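Local coordinates for TerD domain-containing protein (Streptomyces avermitilis, PDB 2QNG) that binds calcium ions and belongs to the TerD family of beta-sandwich proteins, its cellular role being uncharacterised, at residues A[28-33]-A[102-107]; A[32-37]-A[138-143]. All coordinates share one frame; numbering follows the deposited sequence.

Interaction 1 (A[28-33]-A[102-107]); sequences KGIRKV and LELNRL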
# COMPACT_ATOMS: atom_id res chain seq x y z
N LYS A 28 4.49 -18.75 -1.27
CA LYS A 28 3.20 -18.57 -2.01
C LYS A 28 3.37 -18.82 -3.50
O LYS A 28 2.44 -19.29 -4.15
CB LYS A 28 2.65 -17.16 -1.82
CG LYS A 28 2.00 -16.85 -0.48
CD LYS A 28 0.75 -17.64 -0.23
CE LYS A 28 -0.50 -16.93 -0.74
NZ LYS A 28 -1.56 -17.92 -1.10
N GLY A 29 4.54 -18.47 -4.03
CA GLY A 29 4.80 -18.52 -5.48
C GLY A 29 4.20 -17.34 -6.24
O GLY A 29 3.93 -17.42 -7.45
N ILE A 30 4.05 -16.22 -5.55
CA ILE A 30 3.41 -15.02 -6.10
C ILE A 30 4.33 -14.38 -7.15
O ILE A 30 5.50 -14.14 -6.87
CB ILE A 30 3.09 -13.99 -4.96
CG1 ILE A 30 2.19 -14.60 -3.87
CG2 ILE A 30 2.47 -12.72 -5.53
CD1 ILE A 30 0.85 -15.18 -4.37
N ARG A 31 3.79 -14.05 -8.33
CA ARG A 31 4.61 -13.45 -9.40
C ARG A 31 4.28 -11.97 -9.69
O ARG A 31 5.16 -11.19 -10.05
CB ARG A 31 4.46 -14.23 -10.72
CG ARG A 31 4.71 -15.74 -10.68
CD ARG A 31 6.15 -16.05 -10.83
NE ARG A 31 6.40 -17.49 -10.74
CZ ARG A 31 6.39 -18.34 -11.77
NH1 ARG A 31 6.14 -17.91 -13.01
NH2 ARG A 31 6.64 -19.61 -11.56
N LYS A 32 3.01 -11.60 -9.58
CA LYS A 32 2.56 -10.25 -9.92
C LYS A 32 1.33 -9.99 -9.08
O LYS A 32 0.42 -10.83 -9.02
CB LYS A 32 2.18 -10.18 -11.39
CG LYS A 32 1.80 -8.79 -11.87
CD LYS A 32 1.62 -8.78 -13.37
CE LYS A 32 1.02 -7.48 -13.83
NZ LYS A 32 0.76 -7.48 -15.29
N VAL A 33 1.28 -8.80 -8.48
CA VAL A 33 0.21 -8.42 -7.55
C VAL A 33 -0.39 -7.10 -8.02
O VAL A 33 0.33 -6.21 -8.48
CB VAL A 33 0.77 -8.25 -6.09
CG1 VAL A 33 -0.24 -7.67 -5.10
CG2 VAL A 33 1.28 -9.58 -5.60
N LEU A 102 2.62 -4.63 -8.71
CA LEU A 102 3.94 -5.04 -8.25
C LEU A 102 4.37 -6.29 -8.99
O LEU A 102 3.82 -7.35 -8.77
CB LEU A 102 3.92 -5.29 -6.74
CG LEU A 102 3.39 -4.07 -5.94
CD1 LEU A 102 1.90 -4.19 -5.60
CD2 LEU A 102 4.19 -3.92 -4.68
N GLU A 103 5.30 -6.13 -9.92
CA GLU A 103 5.83 -7.25 -10.71
C GLU A 103 6.93 -7.92 -9.90
O GLU A 103 8.13 -7.80 -10.22
CB GLU A 103 6.27 -6.79 -12.11
CG GLU A 103 5.01 -6.39 -12.91
CD GLU A 103 5.21 -5.82 -14.32
OE1 GLU A 103 6.32 -5.64 -14.73
OE2 GLU A 103 4.19 -5.54 -14.98
N LEU A 104 6.51 -8.64 -8.87
CA LEU A 104 7.46 -9.18 -7.90
C LEU A 104 8.47 -10.13 -8.54
O LEU A 104 9.65 -10.15 -8.17
CB LEU A 104 6.72 -9.92 -6.79
CG LEU A 104 5.82 -9.08 -5.85
CD1 LEU A 104 5.15 -9.94 -4.83
CD2 LEU A 104 6.60 -7.97 -5.17
N ASN A 105 8.01 -10.92 -9.51
CA ASN A 105 8.92 -11.85 -10.21
C ASN A 105 10.13 -11.13 -10.80
O ASN A 105 11.22 -11.71 -10.88
CB ASN A 105 8.13 -12.57 -11.32
CG ASN A 105 8.98 -13.54 -12.10
OD1 ASN A 105 9.53 -14.46 -11.53
ND2 ASN A 105 9.06 -13.35 -13.41
N ARG A 106 9.91 -9.90 -11.28
CA ARG A 106 10.96 -9.15 -11.94
C ARG A 106 11.93 -8.44 -11.00
O ARG A 106 12.96 -7.92 -11.47
CB ARG A 106 10.37 -8.12 -12.91
CG ARG A 106 9.62 -8.73 -14.09
CD ARG A 106 9.03 -7.57 -14.98
NE ARG A 106 10.07 -6.62 -15.41
CZ ARG A 106 9.92 -5.30 -15.57
NH1 ARG A 106 8.76 -4.67 -15.33
NH2 ARG A 106 10.96 -4.58 -15.97
N LEU A 107 11.62 -8.37 -9.70
CA LEU A 107 12.53 -7.72 -8.76
C LEU A 107 13.86 -8.45 -8.67
O LEU A 107 13.90 -9.69 -8.54
CB LEU A 107 11.94 -7.65 -7.35
CG LEU A 107 10.97 -6.52 -7.10
CD1 LEU A 107 10.28 -6.69 -5.75
CD2 LEU A 107 11.67 -5.16 -7.15

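Interaction 2 (A[32-37]-A[138-143]); sequences KVELAV and RMREGY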
# COMPACT_ATOMS: atom_id res chain seq x y z
N LYS A 32 3.01 -11.60 -9.58
CA LYS A 32 2.56 -10.25 -9.92
C LYS A 32 1.33 -9.99 -9.08
O LYS A 32 0.42 -10.83 -9.02
CB LYS A 32 2.18 -10.18 -11.39
CG LYS A 32 1.80 -8.79 -11.87
CD LYS A 32 1.62 -8.78 -13.37
CE LYS A 32 1.02 -7.48 -13.83
NZ LYS A 32 0.76 -7.48 -15.29
N VAL A 33 1.28 -8.80 -8.48
CA VAL A 33 0.21 -8.42 -7.55
C VAL A 33 -0.39 -7.10 -8.02
O VAL A 33 0.33 -6.21 -8.48
CB VAL A 33 0.77 -8.25 -6.09
CG1 VAL A 33 -0.24 -7.67 -5.10
CG2 VAL A 33 1.28 -9.58 -5.60
N GLU A 34 -1.69 -6.99 -7.87
CA GLU A 34 -2.37 -5.71 -8.03
C GLU A 34 -2.99 -5.36 -6.70
O GLU A 34 -3.69 -6.18 -6.13
CB GLU A 34 -3.44 -5.83 -9.10
CG GLU A 34 -4.28 -4.57 -9.45
CD GLU A 34 -5.67 -4.96 -10.01
OE1 GLU A 34 -5.65 -5.69 -11.05
OE2 GLU A 34 -6.73 -4.60 -9.39
N LEU A 35 -2.71 -4.16 -6.19
CA LEU A 35 -3.39 -3.68 -4.99
C LEU A 35 -4.32 -2.54 -5.42
O LEU A 35 -3.86 -1.57 -6.01
CB LEU A 35 -2.34 -3.17 -3.98
CG LEU A 35 -2.88 -2.42 -2.76
CD1 LEU A 35 -3.98 -3.11 -1.94
CD2 LEU A 35 -1.71 -2.09 -1.84
N ALA A 36 -5.61 -2.66 -5.13
CA ALA A 36 -6.57 -1.62 -5.50
C ALA A 36 -7.24 -1.07 -4.26
O ALA A 36 -7.50 -1.84 -3.33
CB ALA A 36 -7.61 -2.22 -6.44
N VAL A 37 -7.50 0.24 -4.25
CA VAL A 37 -8.11 0.90 -3.09
C VAL A 37 -9.24 1.78 -3.59
O VAL A 37 -9.12 2.41 -4.65
CB VAL A 37 -7.04 1.70 -2.31
CG1 VAL A 37 -7.65 2.46 -1.12
CG2 VAL A 37 -5.98 0.74 -1.81
N ARG A 138 -8.48 -4.35 -2.26
CA ARG A 138 -8.41 -5.70 -2.81
C ARG A 138 -7.01 -5.93 -3.33
O ARG A 138 -6.46 -5.09 -4.02
CB ARG A 138 -9.41 -5.88 -3.98
CG ARG A 138 -9.47 -7.30 -4.55
CD ARG A 138 -10.33 -7.33 -5.82
NE ARG A 138 -9.74 -6.55 -6.92
CZ ARG A 138 -10.33 -6.37 -8.10
NH1 ARG A 138 -11.51 -6.91 -8.31
NH2 ARG A 138 -9.75 -5.66 -9.05
N MSE A 139 -6.47 -7.09 -3.02
CA MSE A 139 -5.20 -7.49 -3.59
C MSE A 139 -5.40 -8.78 -4.34
O MSE A 139 -6.07 -9.69 -3.85
CB MSE A 139 -4.14 -7.69 -2.52
CG MSE A 139 -3.31 -6.47 -2.29
SE MSE A 139 -1.96 -6.71 -0.94
CE MSE A 139 -3.16 -6.94 0.55
N ARG A 140 -4.83 -8.83 -5.55
CA ARG A 140 -4.93 -10.07 -6.30
C ARG A 140 -3.67 -10.37 -7.11
O ARG A 140 -2.81 -9.50 -7.33
CB ARG A 140 -6.15 -10.06 -7.20
CG ARG A 140 -6.06 -9.03 -8.27
CD ARG A 140 -7.29 -9.07 -9.12
NE ARG A 140 -7.16 -8.17 -10.26
CZ ARG A 140 -8.08 -8.08 -11.22
NH1 ARG A 140 -9.18 -8.82 -11.17
NH2 ARG A 140 -7.88 -7.24 -12.23
N GLU A 141 -3.56 -11.65 -7.44
CA GLU A 141 -2.55 -12.11 -8.37
C GLU A 141 -3.27 -12.62 -9.59
O GLU A 141 -4.01 -13.60 -9.50
CB GLU A 141 -1.70 -13.24 -7.84
CG GLU A 141 -0.86 -13.73 -9.05
CD GLU A 141 0.32 -14.52 -8.72
OE1 GLU A 141 0.24 -15.34 -7.78
OE2 GLU A 141 1.30 -14.34 -9.47
N GLY A 142 -3.08 -11.96 -10.73
CA GLY A 142 -3.93 -12.26 -11.87
C GLY A 142 -5.38 -12.04 -11.47
O GLY A 142 -5.76 -10.97 -10.99
N TYR A 143 -6.17 -13.10 -11.58
CA TYR A 143 -7.57 -13.03 -11.20
C TYR A 143 -7.83 -13.63 -9.81
O TYR A 143 -8.97 -13.69 -9.37
CB TYR A 143 -8.42 -13.75 -12.23
CG TYR A 143 -8.42 -13.16 -13.63
CD1 TYR A 143 -8.37 -11.78 -13.83
CD2 TYR A 143 -8.49 -13.99 -14.74
CE1 TYR A 143 -8.39 -11.25 -15.12
CE2 TYR A 143 -8.52 -13.46 -16.04
CZ TYR A 143 -8.46 -12.08 -16.22
OH TYR A 143 -8.48 -11.57 -17.51
O HOH W 1 -1.65 -9.42 -11.17
O HOH W 2 -6.92 -5.87 -6.86
O HOH W 3 -4.77 -8.57 -11.36

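Interaction 1 (A[28-33]-A[102-107])
At one end of the calcium-binding TerD beta sandwich, the antiparallel ladder between strands 33-40 and 98-102 ends in the hydrogen-bonded pair Val-33 and Leu-102. Leu-102 N donates to Val-33 O over 2.8 Å in a nearly straight bond (171°), and Val-33 N returns a bond to Leu-102 O. Beyond this pair the strand character is lost: Glu-103 is the centre of an inverse gamma turn, and residues 104-106 wind into a short 3-10 segment. The turn brings Asn-105 N to Arg-31 O at 2.9 Å, which carries the pairing past the end of the strand.

On the inner face the branches of Val-33 divide their contacts. CG1, anti to the backbone N (chi1 172°), meets Leu-102 CD1, while CG2 reaches Leu-104 CD1. That same Leu-104 CD1 also lies 3.9 Å from CG2 of Ile-30 in one of the two conformers of Ile-30, so one methyl bridges two residues of the N-terminal segment. Phe-165 of strand 159-167, in the other sheet, packs on both Val-33 and Leu-104.

On the outer side the extended Lys-32 chain runs alongside Glu-103, methylenes against methylenes. Lys-32 NZ stops 4.0 Å from Glu-103 OE2, a long salt bridge. The other oxygen, Glu-103 OE1, is held more closely, at 2.7 Å, by Arg-106 NH1, with OE1 close to the plane of the guanidinium, and OE2 accepts a hydrogen bond from Tyr-83. Arg-31 and Asn-105 lie side by side, with Asn-105 OD1 3.8 Å from Arg-31 CD.

The carboxylate of Glu-103 is thus fixed chiefly by Arg-106 and Tyr-83, with Lys-32 adding longer-range attraction. The three backbone hydrogen bonds and the apolar packing beneath them probably do most to join the segments.

Interaction 2 (A[32-37]-A[138-143])
Glu-34 sends CG anti to its own nitrogen (chi1 -179°) and Arg-140 holds CG between the backbone N and the carbonyl carbon (chi1 66°), which sets their side chains alongside each other with the charged ends together. In one of its two conformers Arg-140 approaches side-on: NE and NH2 each donate to Glu-34 OE1 at 3.0 Å. NH2 takes the syn lone pair, whereas NE comes from above the carboxylate plane. Arg-138 meets the other oxygen, its NH2 lying 3.2 Å from Glu-34 OE2. This NH2 also sits over the centre of the Arg-140 guanidinium, 3.6 Å above its plane, and both cations share one carboxylate. Water 2 joins Arg-138 NE to the site, and water 3 donates to Glu-34 OE1 and Gly-142 O. With an alanine in place of Glu-34 the two neighbouring guanidinium groups are likely to lose their common counter-ion and be less firmly oriented.

Beneath the charges, Glu-34 with Arg-140 and Ala-36 with Arg-138 are antiparallel hydrogen-bonded pairs; Ala-36 N reaches Arg-138 O over 2.8 Å. Leu-35 and selenomethionine Met-139 form the non-hydrogen-bonded pair on the opposite face, where Leu-35 CD1 lies 3.4 Å from Met-139 CG in one conformer. At the Lys-32 end of the pairing, Lys-32 N donates to Glu-141 OE2, an oxygen also bound by Arg-31 N.

Strand 33-40 is central in its five-stranded sheet, with 98-102 along its other edge and 144-149 beyond 135-141. The Leu-35 and Met-139 face packs on Val-116 of the second sheet, while Trp-96 touches Ala-36 and Arg-138.

How the interactions relate
From the N terminus, residues 28-33 lead directly into strand 33-40, and the two interactions share Lys-32 and Val-33. Interaction 1 closes a loop of 68 intervening residues that passes through strands of both sheets and the calcium-binding loops. Interaction 2 closes a longer one of 100 residues, reaching on past strand 111-120 to strand 135-141. Both loops start from the same part of the chain, and the shorter lies largely within the longer. Together they set strand 33-40 between its two neighbours, 98-102 and 135-141. The contacts also touch directly, where Arg-31 of the first meets Glu-141 of the second.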